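Local coordinates for protein phage integrase (Pectobacterium atrosepticum, PDB 3JU0) that probably binds arm-type DNA sites through this N-terminal domain, as part of an integrase thought to act in DNA integration and recombination, at residues R68-A71 and K72-L75. Numbering follows the deposited sequence.
Sequences RDEA and KKLL
Glu70 and Lys73, three residues apart on one helix, form a salt bridge along its surface. The two side chains run alongside each other in the same direction. Lys73 NZ donates to Glu70 OE1 at 2.7 Å. It meets that oxygen on the syn side, 23° out of the carboxylate plane. Glu70 bends at its second torsion (chi2 -60°), which turns the carboxylate along the helix toward the Lys73 ammonium. The Lys73 chain stays extended beyond CG, and its CE also lies against Glu70 OE1, at 3.3 Å.

A second ion pair joins neighbours in sequence. Arg68 turns its guanidinium side-on to Asp69, and two of its nitrogens, NE and NH2, converge on one carboxylate oxygen. Arg68 NH2 is 2.8 Å from Asp69 OD2, and Arg68 NE is 3.0 Å from that same OD2. The oxygen lies almost in the guanidinium plane, and both nitrogens come to it from the same face of the carboxylate. This grip should limit rotation of the guanidinium.

Lys72 runs obliquely across Arg68, with Lys72 CE 4.1 Å from Arg68 CG. Its ammonium leads away to the carbonyl oxygen of Phe24, where it is hydrogen-bonded.

Beneath the side chains, four successive i to i+4 backbone bonds mark regular alpha-helix. The last, Leu75 N to Ala71 O, is nearly straight at 174°.

The turns belong to helix 61-76 of the arm-type binding domain, which packs on the four-stranded antiparallel sheet. Buried Ala71 touches Leu40 of strand 36-44, Leu75 rests on Tyr42 and Phe44 of that strand, and both also meet Pro81 in the following loop.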
ATOM      1  N   ARG A  68       2.107  -1.690   5.637  1.00 15.65           N
ATOM      2  CA  ARG A  68       1.906  -0.349   6.251  1.00 16.65           C
ATOM      3  C   ARG A  68       2.463  -0.359   7.672  1.00 16.48           C
ATOM      4  O   ARG A  68       3.168   0.531   8.077  1.00 17.18           O
ATOM      5  CB  ARG A  68       0.385  -0.057   6.280  1.00 17.08           C
ATOM      6  CG  ARG A  68      -0.021   1.167   7.070  1.00 19.13           C
ATOM      7  CD  ARG A  68      -1.444   0.994   7.551  1.00 20.59           C
ATOM      8  NE  ARG A  68      -1.591   0.008   8.598  1.00 24.32           N
ATOM      9  CZ  ARG A  68      -2.753  -0.444   9.091  1.00 25.26           C
ATOM     10  NH1 ARG A  68      -3.898  -0.093   8.557  1.00 26.24           N
ATOM     11  NH2 ARG A  68      -2.750  -1.312  10.081  1.00 28.32           N
ATOM     12  N   ASP A  69       2.098  -1.377   8.430  1.00 17.06           N
ATOM     13  CA  ASP A  69       2.544  -1.488   9.809  1.00 17.97           C
ATOM     14  C   ASP A  69       4.085  -1.492   9.864  1.00 16.05           C
ATOM     15  O   ASP A  69       4.710  -0.847  10.705  1.00 17.98           O
ATOM     16  CB  ASP A  69       1.938  -2.726  10.486  1.00 19.10           C
ATOM     17  CG  ASP A  69       0.504  -2.575  10.786  1.00 22.96           C
ATOM     18  OD1 ASP A  69      -0.144  -3.607  11.082  1.00 26.46           O
ATOM     19  OD2 ASP A  69      -0.008  -1.434  10.717  1.00 25.25           O
ATOM     20  N   GLU A  70       4.710  -2.307   9.026  1.00 17.28           N
ATOM     21  CA  GLU A  70       6.161  -2.374   8.981  1.00 18.11           C
ATOM     22  C   GLU A  70       6.812  -1.043   8.626  1.00 17.41           C
ATOM     23  O   GLU A  70       7.812  -0.658   9.211  1.00 18.28           O
ATOM     24  CB  GLU A  70       6.618  -3.498   8.107  1.00 19.45           C
ATOM     25  CG  GLU A  70       6.233  -4.836   8.652  1.00 23.09           C
ATOM     26  CD  GLU A  70       6.798  -5.144  10.036  1.00 30.31           C
ATOM     27  OE1 GLU A  70       6.043  -5.610  10.906  1.00 35.35           O
ATOM     28  OE2 GLU A  70       7.991  -4.866  10.275  1.00 37.85           O
ATOM     29  N   ALA A  71       6.202  -0.296   7.728  1.00 15.56           N
ATOM     30  CA  ALA A  71       6.685   1.012   7.374  1.00 15.54           C
ATOM     31  C   ALA A  71       6.544   1.973   8.534  1.00 15.03           C
ATOM     32  O   ALA A  71       7.460   2.789   8.768  1.00 15.42           O
ATOM     33  CB  ALA A  71       5.952   1.528   6.172  1.00 14.63           C
ATOM     34  N   LYS A  72       5.448   1.888   9.265  1.00 16.05           N
ATOM     35  CA  LYS A  72       5.244   2.781  10.437  1.00 16.41           C
ATOM     36  C   LYS A  72       6.299   2.460  11.515  1.00 14.68           C
ATOM     37  O   LYS A  72       6.784   3.350  12.245  1.00 15.70           O
ATOM     38  CB  LYS A  72       3.867   2.635  11.021  1.00 17.75           C
ATOM     39  CG  LYS A  72       2.781   3.010  10.100  1.00 23.36           C
ATOM     40  CD  LYS A  72       2.375   4.253  10.098  1.00 24.92           C
ATOM     41  CE  LYS A  72       1.069   4.445   9.255  1.00 25.11           C
ATOM     42  NZ  LYS A  72       0.820   5.915   9.155  1.00 28.59           N
ATOM     43  N   LYS A  73       6.636   1.168  11.663  1.00 15.10           N
ATOM     44  CA  LYS A  73       7.700   0.789  12.616  1.00 15.83           C
ATOM     45  C   LYS A  73       9.043   1.394  12.194  1.00 16.45           C
ATOM     46  O   LYS A  73       9.810   1.891  13.026  1.00 17.15           O
ATOM     47  CB  LYS A  73       7.804  -0.713  12.778  1.00 17.29           C
ATOM     48  CG  LYS A  73       6.601  -1.319  13.449  1.00 18.95           C
ATOM     49  CD  LYS A  73       6.854  -2.875  13.552  1.00 26.09           C
ATOM     50  CE  LYS A  73       5.733  -3.720  13.589  1.00 34.27           C
ATOM     51  NZ  LYS A  73       6.496  -5.080  13.530  1.00 33.27           N
ATOM     52  N   LEU A  74       9.371   1.328  10.901  1.00 15.61           N
ATOM     53  CA  LEU A  74      10.616   1.940  10.449  1.00 17.78           C
ATOM     54  C   LEU A  74      10.617   3.441  10.714  1.00 16.68           C
ATOM     55  O   LEU A  74      11.581   3.966  11.221  1.00 18.07           O
ATOM     56  CB  LEU A  74      10.902   1.679   8.945  1.00 18.23           C
ATOM     57  CG  LEU A  74      11.255   0.254   8.592  1.00 19.45           C
ATOM     58  CD1 LEU A  74      11.383   0.092   7.110  1.00 23.66           C
ATOM     59  CD2 LEU A  74      12.535  -0.177   9.243  1.00 22.01           C
ATOM     60  N   LEU A  75       9.554   4.135  10.362  1.00 15.77           N
ATOM     61  CA  LEU A  75       9.412   5.531  10.630  1.00 16.51           C
ATOM     62  C   LEU A  75       9.660   5.841  12.098  1.00 17.47           C
ATOM     63  O   LEU A  75      10.344   6.849  12.443  1.00 19.10           O
ATOM     64  CB  LEU A  75       8.072   6.060  10.165  1.00 16.69           C
ATOM     65  CG  LEU A  75       7.942   6.195   8.644  1.00 19.19           C
ATOM     66  CD1 LEU A  75       6.461   6.265   8.225  1.00 20.23           C
ATOM     67  CD2 LEU A  75       8.675   7.418   8.106  1.00 20.69           C
TER